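Local structure of peruvianin-I (Thevetia peruviana, 6ORM) at residues L31-S34 with D35-I38; F58-A61 with G62-P65. The protein is a germin-like protein of the cupin superfamily, found in latex, that shows proteolytic activity and is classed as a cysteine peptidase. One frame throughout, in Å; residues are numbered along the deposited sequence.

Both contacts are short turns in loops, contact 1 leading into the first strand, 38-39, and contact 2 between strands 54-57 and 73-79; in each a side chain three residues on accepts the backbone N-H of a threonine. Contact 1, about 22 Å from the chain centre, is the more peripheral: Asp-35 and the ring of Phe-37 meet the second subunit, while Asp-36 turns back on the chain. Contact 2 lies about 10 Å from that centre, has more buried residues and uses a neutral amide instead of a carboxylate. The centres of contacts 1 and 2 are 14 Å apart. The ring of Phe-64 joins them, its CZ 3.4 Å from the backbone O of Phe-37.

Contact 1: residues L31-S34 with D35-I38; sequences LATS and DDFI
Thr-33 and Asp-36 hold each other by two hydrogen bonds running in opposite senses. The backbone N of Thr-33 donates to OD2 of Asp-36 over 2.8 Å, nearly straight at 168°, meeting the oxygen on its anti side and 19° out of the carboxylate plane. In return the N of Asp-36 reaches the backbone O of Thr-33 at 3.0 Å. CG of Asp-36 stands beside its own backbone N (chi1 -68°), which folds the carboxylate back over the turn and brings OD2 within 3.4 Å of CA of Ala-32.

A second backbone bond, from N of Phe-37 to O of Ser-34 at 3.1 Å, follows the first by one residue. Two such bonds in succession, each spanning three residues, make a minimal 3-10 helical segment. With Thr-33 in the N-cap position, the carboxylate of Asp-36 supplies one half of a capping box, the half in which the third residue of the turn accepts the N-H of the cap. Two polar side chains reach the second subunit: OD1 of Asp-35 makes a salt bridge with its Lys-119, and OG of Ser-34 is hydrogen-bonded to N of its Val-118.

The apolar side rests on Phe-37. Its ring lies with one edge against the backbone O of Thr-33, 3.3 Å from CD2, while CB of Ala-32 approaches CE2 obliquely at 4.2 Å. Phe-10 of the same chain and Phe-108 of the second subunit each meet this ring edge-to-face.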
ATOM      1  N   LEU A  31     -20.242  17.108 -10.479  1.00 59.42           N
ATOM      2  CA  LEU A  31     -20.719  17.121 -11.854  1.00 59.65           C
ATOM      3  C   LEU A  31     -20.888  15.727 -12.440  1.00 56.70           C
ATOM      4  O   LEU A  31     -21.417  15.602 -13.550  1.00 57.03           O
ATOM      5  CB  LEU A  31     -19.766  17.934 -12.737  1.00 60.26           C
ATOM      6  CG  LEU A  31     -19.612  19.401 -12.334  1.00 62.12           C
ATOM      7  CD1 LEU A  31     -18.707  20.140 -13.308  1.00 62.65           C
ATOM      8  CD2 LEU A  31     -20.974  20.075 -12.236  1.00 63.37           C
ATOM      9  N   ALA A  32     -20.443  14.688 -11.737  1.00 54.62           N
ATOM     10  CA  ALA A  32     -20.585  13.327 -12.236  1.00 52.56           C
ATOM     11  C   ALA A  32     -22.056  12.940 -12.353  1.00 53.92           C
ATOM     12  O   ALA A  32     -22.890  13.335 -11.535  1.00 55.47           O
ATOM     13  CB  ALA A  32     -19.857  12.348 -11.316  1.00 50.43           C
ATOM     14  N   THR A  33     -22.371  12.172 -13.394  1.00 53.21           N
ATOM     15  CA  THR A  33     -23.709  11.642 -13.616  1.00 53.86           C
ATOM     16  C   THR A  33     -23.618  10.136 -13.832  1.00 52.03           C
ATOM     17  O   THR A  33     -22.528   9.563 -13.906  1.00 50.77           O
ATOM     18  CB  THR A  33     -24.399  12.309 -14.816  1.00 54.81           C
ATOM     19  OG1 THR A  33     -23.748  11.906 -16.028  1.00 54.14           O
ATOM     20  CG2 THR A  33     -24.350  13.829 -14.696  1.00 56.00           C
ATOM     21  N   SER A  34     -24.789   9.494 -13.915  1.00 50.57           N
ATOM     22  CA  SER A  34     -24.840   8.052 -14.147  1.00 49.76           C
ATOM     23  C   SER A  34     -24.055   7.645 -15.390  1.00 48.96           C
ATOM     24  O   SER A  34     -23.398   6.597 -15.401  1.00 46.26           O
ATOM     25  CB  SER A  34     -26.292   7.590 -14.258  1.00 51.37           C
ATOM     26  OG  SER A  34     -26.992   7.825 -13.050  1.00 53.33           O
ATOM     27  N   ASP A  35     -24.111   8.463 -16.447  1.00 52.51           N
ATOM     28  CA  ASP A  35     -23.439   8.122 -17.698  1.00 52.86           C
ATOM     29  C   ASP A  35     -21.932   7.990 -17.538  1.00 49.97           C
ATOM     30  O   ASP A  35     -21.290   7.315 -18.348  1.00 48.83           O
ATOM     31  CB  ASP A  35     -23.728   9.181 -18.766  1.00 56.24           C
ATOM     32  CG  ASP A  35     -25.154   9.133 -19.271  1.00 59.01           C
ATOM     33  OD1 ASP A  35     -25.737   8.032 -19.301  1.00 59.18           O
ATOM     34  OD2 ASP A  35     -25.688  10.196 -19.659  1.00 60.89           O
ATOM     35  N   ASP A  36     -21.353   8.610 -16.508  1.00 49.45           N
ATOM     36  CA  ASP A  36     -19.910   8.571 -16.317  1.00 48.12           C
ATOM     37  C   ASP A  36     -19.411   7.230 -15.802  1.00 46.59           C
ATOM     38  O   ASP A  36     -18.199   6.991 -15.826  1.00 45.92           O
ATOM     39  CB  ASP A  36     -19.485   9.675 -15.349  1.00 48.92           C
ATOM     40  CG  ASP A  36     -19.659  11.059 -15.934  1.00 52.05           C
ATOM     41  OD1 ASP A  36     -19.182  11.294 -17.064  1.00 52.69           O
ATOM     42  OD2 ASP A  36     -20.279  11.914 -15.265  1.00 54.18           O
ATOM     43  N   PHE A  37     -20.299   6.346 -15.357  1.00 46.70           N
ATOM     44  CA  PHE A  37     -19.887   5.098 -14.735  1.00 45.25           C
ATOM     45  C   PHE A  37     -20.160   3.888 -15.612  1.00 45.39           C
ATOM     46  O   PHE A  37     -19.915   2.755 -15.185  1.00 44.77           O
ATOM     47  CB  PHE A  37     -20.562   4.964 -13.367  1.00 44.87           C
ATOM     48  CG  PHE A  37     -20.172   6.059 -12.412  1.00 45.12           C
ATOM     49  CD1 PHE A  37     -19.014   5.957 -11.662  1.00 43.56           C
ATOM     50  CD2 PHE A  37     -20.938   7.210 -12.301  1.00 46.64           C
ATOM     51  CE1 PHE A  37     -18.637   6.967 -10.798  1.00 44.46           C
ATOM     52  CE2 PHE A  37     -20.566   8.226 -11.436  1.00 47.40           C
ATOM     53  CZ  PHE A  37     -19.413   8.102 -10.683  1.00 46.14           C
ATOM     54  N   ILE A  38     -20.653   4.102 -16.826  1.00 45.73           N
ATOM     55  CA  ILE A  38     -20.778   3.061 -17.835  1.00 45.80           C
ATOM     56  C   ILE A  38     -19.714   3.304 -18.900  1.00 45.66           C
ATOM     57  O   ILE A  38     -19.344   4.449 -19.184  1.00 46.92           O
ATOM     58  CB  ILE A  38     -22.196   3.043 -18.447  1.00 46.83           C
ATOM     59  CG1 ILE A  38     -22.376   1.850 -19.391  1.00 46.41           C
ATOM     60  CG2 ILE A  38     -22.491   4.350 -19.164  1.00 47.87           C
ATOM     61  CD1 ILE A  38     -23.759   1.765 -20.005  1.00 47.99           C
TER

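Contact 2: residues F58-A61 with G62-P65; sequences FVTA and GQFP
OE1 of Gln-63 accepts two hydrogen bonds from Thr-60, and they arrive from different directions. The backbone N of Thr-60 lies 2.8 Å from OE1, in the plane of the amide, with an N-H...O angle of 163°. OG1 of the same threonine donates to OE1 over an equal 2.8 Å, tilted 31° from that plane. The amide oxygen can get there because the glutamine chain is bent at its second torsion (chi2 74°), curling back across the turn. Gripped twice, the carbonyl end is held against swinging. A leucine in place of Gln-63 would probably leave the N-H and hydroxyl of Thr-60 without their shared acceptor, the hydroxyl then keeping its bond from Gly-62 alone among those described here.

That bond, from N of Gly-62 to OG1 at 3.1 Å, is the one that defines an ST turn. The hydroxyl reaches both partners from a position between its own backbone N and carbonyl carbon. On the backbone, O of Thr-60 accepts from N of Gln-63 and, at 2.8 Å, from N of Phe-64, so the chain winds through a tight helix-like turn in the loop after strand 54-57 of the cupin fold. CA of Ala-61 adds a C-H...O contact with O of Phe-64 at 3.6 Å.

Farther out, CB of Phe-58 lies 3.6 Å from OE1 of Gln-63. Val-59 and Phe-64 supply the apolar packing, CG1 of the valine lying 3.6 Å from CB of Phe-64. Val-59 also packs on Leu-126 of the second subunit and Phe-64 on its Ile-128. The side chain of Gln-63 is about 5 Å from an N-acetylglucosamine (NAG) of a glycan attached to the protein.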
ATOM      1  N   PHE A  58      -8.572  -1.414 -25.291  1.00 43.81           N
ATOM      2  CA  PHE A  58      -8.132  -1.061 -23.948  1.00 44.28           C
ATOM      3  C   PHE A  58      -9.244  -0.387 -23.159  1.00 45.33           C
ATOM      4  O   PHE A  58      -9.988   0.441 -23.692  1.00 46.54           O
ATOM      5  CB  PHE A  58      -6.929  -0.118 -24.012  1.00 45.07           C
ATOM      6  CG  PHE A  58      -5.678  -0.754 -24.534  1.00 45.10           C
ATOM      7  CD1 PHE A  58      -4.863  -1.502 -23.701  1.00 44.14           C
ATOM      8  CD2 PHE A  58      -5.308  -0.593 -25.858  1.00 46.56           C
ATOM      9  CE1 PHE A  58      -3.702  -2.081 -24.182  1.00 44.21           C
ATOM     10  CE2 PHE A  58      -4.151  -1.170 -26.346  1.00 46.70           C
ATOM     11  CZ  PHE A  58      -3.346  -1.914 -25.507  1.00 45.30           C
ATOM     12  N   VAL A  59      -9.363  -0.758 -21.885  1.00 44.01           N
ATOM     13  CA  VAL A  59     -10.179   0.010 -20.952  1.00 44.37           C
ATOM     14  C   VAL A  59      -9.357   0.297 -19.703  1.00 44.11           C
ATOM     15  O   VAL A  59      -9.493  -0.386 -18.680  1.00 43.71           O
ATOM     16  CB  VAL A  59     -11.498  -0.697 -20.589  1.00 44.56           C
ATOM     17  CG1 VAL A  59     -12.431   0.282 -19.893  1.00 45.12           C
ATOM     18  CG2 VAL A  59     -12.166  -1.271 -21.827  1.00 45.59           C
ATOM     19  N   THR A  60      -8.482   1.292 -19.794  1.00 44.06           N
ATOM     20  CA  THR A  60      -7.808   1.868 -18.646  1.00 43.67           C
ATOM     21  C   THR A  60      -8.471   3.200 -18.300  1.00 44.24           C
ATOM     22  O   THR A  60      -9.424   3.634 -18.953  1.00 45.15           O
ATOM     23  CB  THR A  60      -6.316   2.052 -18.932  1.00 43.50           C
ATOM     24  OG1 THR A  60      -6.137   3.173 -19.808  1.00 44.45           O
ATOM     25  CG2 THR A  60      -5.736   0.803 -19.582  1.00 43.19           C
ATOM     26  N   ALA A  61      -7.965   3.855 -17.252  1.00 42.83           N
ATOM     27  CA  ALA A  61      -8.457   5.185 -16.907  1.00 42.99           C
ATOM     28  C   ALA A  61      -8.314   6.169 -18.062  1.00 43.80           C
ATOM     29  O   ALA A  61      -9.037   7.172 -18.101  1.00 43.98           O
ATOM     30  CB  ALA A  61      -7.726   5.714 -15.672  1.00 42.39           C
ATOM     31  N   GLY A  62      -7.403   5.908 -19.004  1.00 45.51           N
ATOM     32  CA  GLY A  62      -7.282   6.765 -20.172  1.00 46.28           C
ATOM     33  C   GLY A  62      -8.491   6.710 -21.082  1.00 46.45           C
ATOM     34  O   GLY A  62      -8.793   7.684 -21.777  1.00 47.73           O
ATOM     35  N   GLN A  63      -9.187   5.574 -21.108  1.00 45.28           N
ATOM     36  CA  GLN A  63     -10.392   5.410 -21.913  1.00 45.55           C
ATOM     37  C   GLN A  63     -11.672   5.548 -21.103  1.00 44.80           C
ATOM     38  O   GLN A  63     -12.692   5.990 -21.641  1.00 45.31           O
ATOM     39  CB  GLN A  63     -10.394   4.038 -22.598  1.00 45.39           C
ATOM     40  CG  GLN A  63      -9.275   3.823 -23.605  1.00 46.00           C
ATOM     41  CD  GLN A  63      -7.926   3.609 -22.948  1.00 45.73           C
ATOM     42  OE1 GLN A  63      -7.779   2.767 -22.061  1.00 45.23           O
ATOM     43  NE2 GLN A  63      -6.935   4.379 -23.375  1.00 46.37           N
ATOM     44  N   PHE A  64     -11.631   5.174 -19.825  1.00 44.32           N
ATOM     45  CA  PHE A  64     -12.806   5.069 -18.964  1.00 43.20           C
ATOM     46  C   PHE A  64     -12.513   5.910 -17.729  1.00 43.07           C
ATOM     47  O   PHE A  64     -12.031   5.393 -16.711  1.00 42.27           O
ATOM     48  CB  PHE A  64     -13.086   3.603 -18.627  1.00 40.90           C
ATOM     49  CG  PHE A  64     -14.380   3.358 -17.895  1.00 40.43           C
ATOM     50  CD1 PHE A  64     -15.312   4.368 -17.708  1.00 41.36           C
ATOM     51  CD2 PHE A  64     -14.664   2.091 -17.402  1.00 39.14           C
ATOM     52  CE1 PHE A  64     -16.495   4.119 -17.031  1.00 41.91           C
ATOM     53  CE2 PHE A  64     -15.842   1.836 -16.727  1.00 39.51           C
ATOM     54  CZ  PHE A  64     -16.761   2.849 -16.541  1.00 40.90           C
ATOM     55  N   PRO A  65     -12.785   7.217 -17.787  1.00 43.29           N
ATOM     56  CA  PRO A  65     -12.351   8.123 -16.706  1.00 43.70           C
ATOM     57  C   PRO A  65     -12.785   7.706 -15.308  1.00 43.47           C
ATOM     58  O   PRO A  65     -12.073   8.004 -14.340  1.00 43.52           O
ATOM     59  CB  PRO A  65     -12.980   9.462 -17.111  1.00 45.25           C
ATOM     60  CG  PRO A  65     -13.100   9.383 -18.597  1.00 45.58           C
ATOM     61  CD  PRO A  65     -13.385   7.945 -18.920  1.00 44.21           C
TER